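Local coordinates for L0028 (Mitochondria associated protein) (Escherichia coli, PDB 3GCG), which is probably a secreted bacterial effector of the WxxxE type that acts as a guanine nucleotide exchange factor for Cdc42-like GTPases of the host, at residues B[47-52]-B[88-93]; B[53-58]-B[154-159]. One frame throughout, in Å; residues are numbered along the deposited sequence.

Contact 1: B[47-52]-B[88-93]; sequences EQTTYI and QQPLDM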
loop_
_atom_site.group_PDB
_atom_site.type_symbol
_atom_site.label_atom_id
_atom_site.label_comp_id
_atom_site.label_asym_id
_atom_site.label_seq_id
_atom_site.Cartn_x
_atom_site.Cartn_y
_atom_site.Cartn_z
ATOM N N GLU B 47 -8.962 -2.225 11.067
ATOM C CA GLU B 47 -9.056 -0.934 10.403
ATOM C C GLU B 47 -8.840 0.206 11.391
ATOM O O GLU B 47 -8.123 1.159 11.094
ATOM C CB GLU B 47 -10.418 -0.781 9.718
ATOM C CG GLU B 47 -10.623 0.582 9.090
ATOM C CD GLU B 47 -9.667 0.839 7.938
ATOM O OE1 GLU B 47 -9.471 2.022 7.600
ATOM O OE2 GLU B 47 -9.128 -0.138 7.365
ATOM N N GLN B 48 -9.454 0.107 12.566
ATOM C CA GLN B 48 -9.300 1.147 13.582
ATOM C C GLN B 48 -7.834 1.420 13.937
ATOM O O GLN B 48 -7.393 2.575 13.916
ATOM C CB GLN B 48 -10.064 0.769 14.855
ATOM C CG GLN B 48 -10.147 1.898 15.874
ATOM C CD GLN B 48 -11.177 1.622 16.968
ATOM O OE1 GLN B 48 -11.124 0.584 17.644
ATOM N NE2 GLN B 48 -12.117 2.551 17.146
ATOM N N THR B 49 -7.077 0.372 14.269
ATOM C CA THR B 49 -5.679 0.579 14.623
ATOM C C THR B 49 -4.871 0.985 13.392
ATOM O O THR B 49 -3.884 1.699 13.501
ATOM C CB THR B 49 -5.038 -0.679 15.298
ATOM O OG1 THR B 49 -4.090 -1.289 14.413
ATOM C CG2 THR B 49 -6.089 -1.680 15.680
ATOM N N THR B 50 -5.313 0.552 12.218
ATOM C CA THR B 50 -4.624 0.892 10.980
ATOM C C THR B 50 -4.857 2.349 10.566
ATOM O O THR B 50 -3.902 3.066 10.265
ATOM C CB THR B 50 -5.057 -0.033 9.822
ATOM O OG1 THR B 50 -4.556 -1.352 10.060
ATOM C CG2 THR B 50 -4.517 0.478 8.491
ATOM N N TYR B 51 -6.121 2.773 10.547
ATOM C CA TYR B 51 -6.479 4.145 10.167
ATOM C C TYR B 51 -5.867 5.169 11.122
ATOM O O TYR B 51 -5.367 6.214 10.702
ATOM C CB TYR B 51 -7.998 4.333 10.157
ATOM C CG TYR B 51 -8.408 5.683 9.607
ATOM C CD1 TYR B 51 -8.662 5.859 8.247
ATOM C CD2 TYR B 51 -8.454 6.807 10.435
ATOM C CE1 TYR B 51 -8.944 7.111 7.723
ATOM C CE2 TYR B 51 -8.729 8.072 9.920
ATOM C CZ TYR B 51 -8.971 8.215 8.567
ATOM O OH TYR B 51 -9.218 9.473 8.059
ATOM N N ILE B 52 -5.916 4.862 12.411
ATOM C CA ILE B 52 -5.362 5.736 13.428
ATOM C C ILE B 52 -3.840 5.797 13.320
ATOM O O ILE B 52 -3.252 6.874 13.457
ATOM C CB ILE B 52 -5.750 5.253 14.829
ATOM C CG1 ILE B 52 -7.264 5.367 15.014
ATOM C CG2 ILE B 52 -5.019 6.077 15.890
ATOM C CD1 ILE B 52 -7.762 4.716 16.310
ATOM N N GLN B 88 -5.634 5.094 24.422
ATOM C CA GLN B 88 -6.061 3.831 24.998
ATOM C C GLN B 88 -6.489 2.972 23.823
ATOM O O GLN B 88 -7.574 2.391 23.817
ATOM C CB GLN B 88 -7.240 4.031 25.953
ATOM C CG GLN B 88 -6.858 4.654 27.281
ATOM C CD GLN B 88 -5.868 3.802 28.052
ATOM O OE1 GLN B 88 -6.109 2.618 28.308
ATOM N NE2 GLN B 88 -4.744 4.398 28.428
ATOM N N GLN B 89 -5.625 2.914 22.817
ATOM C CA GLN B 89 -5.897 2.136 21.615
ATOM C C GLN B 89 -4.587 1.547 21.113
ATOM O O GLN B 89 -3.581 2.251 21.017
ATOM C CB GLN B 89 -6.479 3.046 20.523
ATOM C CG GLN B 89 -7.539 2.409 19.630
ATOM C CD GLN B 89 -8.920 2.479 20.251
ATOM O OE1 GLN B 89 -9.236 1.738 21.187
ATOM N NE2 GLN B 89 -9.750 3.389 19.745
ATOM N N PRO B 90 -4.572 0.244 20.797
ATOM C CA PRO B 90 -3.325 -0.345 20.300
ATOM C C PRO B 90 -3.028 0.226 18.909
ATOM O O PRO B 90 -3.938 0.402 18.096
ATOM C CB PRO B 90 -3.639 -1.837 20.262
ATOM C CG PRO B 90 -5.113 -1.846 19.943
ATOM C CD PRO B 90 -5.645 -0.766 20.860
ATOM N N LEU B 91 -1.761 0.526 18.647
ATOM C CA LEU B 91 -1.362 1.079 17.363
ATOM C C LEU B 91 -0.243 0.251 16.726
ATOM O O LEU B 91 0.328 -0.629 17.364
ATOM C CB LEU B 91 -0.908 2.531 17.550
ATOM C CG LEU B 91 -1.910 3.463 18.243
ATOM C CD1 LEU B 91 -1.341 4.886 18.285
ATOM C CD2 LEU B 91 -3.248 3.446 17.498
ATOM N N ASP B 92 0.062 0.538 15.467
ATOM C CA ASP B 92 1.103 -0.173 14.730
ATOM C C ASP B 92 1.871 0.872 13.914
ATOM O O ASP B 92 1.335 1.447 12.975
ATOM C CB ASP B 92 0.452 -1.213 13.814
ATOM C CG ASP B 92 1.462 -2.092 13.101
ATOM O OD1 ASP B 92 1.124 -3.262 12.831
ATOM O OD2 ASP B 92 2.581 -1.625 12.794
ATOM N N MET B 93 3.128 1.116 14.262
ATOM C CA MET B 93 3.873 2.134 13.548
ATOM C C MET B 93 4.088 1.911 12.064
ATOM O O MET B 93 4.668 2.751 11.409
ATOM C CB MET B 93 5.208 2.424 14.242
ATOM C CG MET B 93 6.152 1.268 14.406
ATOM S SD MET B 93 7.585 1.842 15.363
ATOM C CE MET B 93 6.920 1.729 17.017
#
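T49 meets the loop through its branching carbon: CB of T49 comes to 3.2 Å from the carbonyl O of P90, while OG1 of T49 stays 4.1 Å from that same oxygen. Its chi1 of 110° lies well away from a staggered position, a strained setting that leaves CG2 of T49 beside the P90 carbonyl and 4.4 Å from CG of the P90 ring. One turn on, I52 faces the loop with both branches. CG2, set anti to the backbone N by a chi1 of -65°, touches CD2 of L91 at 3.6 Å; the other branch ends in CD1, which lies 4.0 Å from CG of Q89. Both side chains cross I52 at nearly a right angle. Near the surface the amide ends of Q48 and Q89 stack with their planes 19° apart, Q48 reaching out on an extended chain and Q89 bending at chi2 to lie over it. L91 bridges to helix 73-87, where its side chain packs on F80 and V83. T49 further touches an aromatic side chain on the chain of another protein, and D92 hydrogen-bonds to one there. Q88, with positive phi, ends helix 73-87 in a Schellman motif, from which the chain runs on extended across helix 41-67 toward the loop that in exchange factors of this family probably engages the GTPase.

Contact 2: B[53-58]-B[154-159]; sequences SRTVNR and EIKAIT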
loop_
_atom_site.group_PDB
_atom_site.type_symbol
_atom_site.label_atom_id
_atom_site.label_comp_id
_atom_site.label_asym_id
_atom_site.label_seq_id
_atom_site.Cartn_x
_atom_site.Cartn_y
_atom_site.Cartn_z
ATOM N N SER B 53 -3.212 4.643 13.075
ATOM C CA SER B 53 -1.754 4.564 12.937
ATOM C C SER B 53 -1.288 5.337 11.721
ATOM O O SER B 53 -0.243 5.980 11.744
ATOM C CB SER B 53 -1.288 3.113 12.790
ATOM O OG SER B 53 -1.508 2.386 13.980
ATOM N N ARG B 54 -2.057 5.263 10.646
ATOM C CA ARG B 54 -1.678 5.977 9.445
ATOM C C ARG B 54 -1.855 7.476 9.698
ATOM O O ARG B 54 -1.038 8.281 9.258
ATOM C CB ARG B 54 -2.498 5.460 8.256
ATOM C CG ARG B 54 -3.577 6.351 7.725
ATOM C CD ARG B 54 -3.099 7.157 6.539
ATOM N NE ARG B 54 -4.231 7.781 5.861
ATOM C CZ ARG B 54 -5.019 7.159 4.990
ATOM N NH1 ARG B 54 -4.792 5.890 4.670
ATOM N NH2 ARG B 54 -6.060 7.795 4.464
ATOM N N THR B 55 -2.902 7.844 10.434
ATOM C CA THR B 55 -3.141 9.251 10.774
ATOM C C THR B 55 -1.923 9.745 11.555
ATOM O O THR B 55 -1.440 10.852 11.338
ATOM C CB THR B 55 -4.410 9.424 11.652
ATOM O OG1 THR B 55 -5.565 9.027 10.907
ATOM C CG2 THR B 55 -4.590 10.877 12.063
ATOM N N VAL B 56 -1.420 8.903 12.454
ATOM C CA VAL B 56 -0.251 9.257 13.244
ATOM C C VAL B 56 0.981 9.378 12.354
ATOM O O VAL B 56 1.716 10.354 12.444
ATOM C CB VAL B 56 0.034 8.212 14.342
ATOM C CG1 VAL B 56 1.364 8.509 14.997
ATOM C CG2 VAL B 56 -1.074 8.225 15.384
ATOM N N ASN B 57 1.209 8.385 11.500
ATOM C CA ASN B 57 2.360 8.418 10.603
ATOM C C ASN B 57 2.313 9.606 9.651
ATOM O O ASN B 57 3.340 10.158 9.283
ATOM C CB ASN B 57 2.454 7.123 9.797
ATOM C CG ASN B 57 3.276 6.075 10.496
ATOM O OD1 ASN B 57 4.368 6.356 10.971
ATOM N ND2 ASN B 57 2.761 4.853 10.560
ATOM N N ARG B 58 1.104 9.980 9.260
ATOM C CA ARG B 58 0.873 11.100 8.360
ATOM C C ARG B 58 1.296 12.392 9.053
ATOM O O ARG B 58 1.885 13.282 8.436
ATOM C CB ARG B 58 -0.615 11.170 8.025
ATOM C CG ARG B 58 -0.934 11.758 6.682
ATOM C CD ARG B 58 -1.879 10.825 5.936
ATOM N NE ARG B 58 -1.572 10.802 4.512
ATOM C CZ ARG B 58 -2.023 11.688 3.633
ATOM N NH1 ARG B 58 -2.822 12.675 4.015
ATOM N NH2 ARG B 58 -1.641 11.604 2.374
ATOM N N GLU B 154 -8.347 15.329 16.593
ATOM C CA GLU B 154 -7.891 15.036 17.937
ATOM C C GLU B 154 -6.622 14.177 17.872
ATOM O O GLU B 154 -5.620 14.488 18.516
ATOM C CB GLU B 154 -9.006 14.328 18.710
ATOM C CG GLU B 154 -10.342 15.058 18.607
ATOM C CD GLU B 154 -11.400 14.494 19.536
ATOM O OE1 GLU B 154 -11.611 13.261 19.525
ATOM O OE2 GLU B 154 -12.024 15.290 20.269
ATOM N N ILE B 155 -6.671 13.107 17.083
ATOM C CA ILE B 155 -5.524 12.217 16.907
ATOM C C ILE B 155 -4.301 13.041 16.486
ATOM O O ILE B 155 -3.209 12.876 17.037
ATOM C CB ILE B 155 -5.822 11.152 15.822
ATOM C CG1 ILE B 155 -6.944 10.233 16.295
ATOM C CG2 ILE B 155 -4.580 10.341 15.513
ATOM C CD1 ILE B 155 -7.445 9.304 15.217
ATOM N N LYS B 156 -4.492 13.923 15.507
ATOM C CA LYS B 156 -3.420 14.792 15.019
ATOM C C LYS B 156 -2.823 15.667 16.119
ATOM O O LYS B 156 -1.605 15.766 16.252
ATOM C CB LYS B 156 -3.933 15.713 13.914
ATOM C CG LYS B 156 -4.146 15.054 12.560
ATOM C CD LYS B 156 -4.392 16.116 11.480
ATOM C CE LYS B 156 -4.508 15.493 10.096
ATOM N NZ LYS B 156 -4.647 16.522 9.019
ATOM N N ALA B 157 -3.692 16.317 16.889
ATOM C CA ALA B 157 -3.261 17.201 17.972
ATOM C C ALA B 157 -2.492 16.415 19.035
ATOM O O ALA B 157 -1.418 16.820 19.468
ATOM C CB ALA B 157 -4.476 17.892 18.595
ATOM N N ILE B 158 -3.058 15.288 19.455
ATOM C CA ILE B 158 -2.410 14.445 20.442
ATOM C C ILE B 158 -1.019 14.048 19.944
ATOM O O ILE B 158 -0.047 14.093 20.698
ATOM C CB ILE B 158 -3.243 13.179 20.702
ATOM C CG1 ILE B 158 -4.562 13.567 21.379
ATOM C CG2 ILE B 158 -2.443 12.189 21.537
ATOM C CD1 ILE B 158 -5.496 12.395 21.623
ATOM N N THR B 159 -0.927 13.675 18.670
ATOM C CA THR B 159 0.352 13.284 18.079
ATOM C C THR B 159 1.335 14.456 18.082
ATOM O O THR B 159 2.496 14.301 18.467
ATOM C CB THR B 159 0.172 12.790 16.626
ATOM O OG1 THR B 159 -0.709 11.659 16.610
ATOM C CG2 THR B 159 1.514 12.400 16.019
#
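V56 packs against T159 and I155 with both of its methyls. From CB, 4.2 Å from OG1 of T159, the side chain forks: CG1, anti to the backbone N (chi1 172°), lies 4.0 Å from CG2 of T159, whereas CG2 rests 3.7 Å from OG1 of T159 and also reaches CG2 of I155. That hydroxyl turns back on its own helix, donating to the carbonyl O of I155 at 2.8 Å from above the carbonyl plane, while the backbone N of T159 reaches the same oxygen from the opposite face. Cutting T159 to an alanine removes OG1 and CG2, which would probably leave CG1 of V56 without its methyl neighbour and the I155 carbonyl without its second donor. T55 presses its CG2 on CG2 of I155 at 3.5 Å, tight for two methyls, with CG of K156 4.2 Å from that T55 methyl; OG1 of T55 hydrogen-bonds to the carbonyl O of Y51. The helical segments run 9.3 Å apart at their closest and cross at -50°. Helix 152-166 lies across the middle of helix 41-67, its I155 meeting I52 and its T159 meeting T59, while helix 73-87 adds F80 against V56 and L87 against I158.

In the fold
From the N terminus, helix 41-67 comes first and supplies one side of both contacts, 47-52 running straight into 53-58. Contact 1 closes the shorter loop, through the rest of that helix and helix 73-87 to the loop that follows. Contact 2 closes a longer one, bringing helix 152-166 back after helices 99-105, 108-118 and 124-146. The two closures cross along the chain, since their segments alternate. Direct ties join them: OG of S53 pairs with the backbone N of D92, ND2 of N57 with the carbonyl O of M93, and I52 packs on I155. Together they fasten the loop 88-93 and the last helix to helix 41-67.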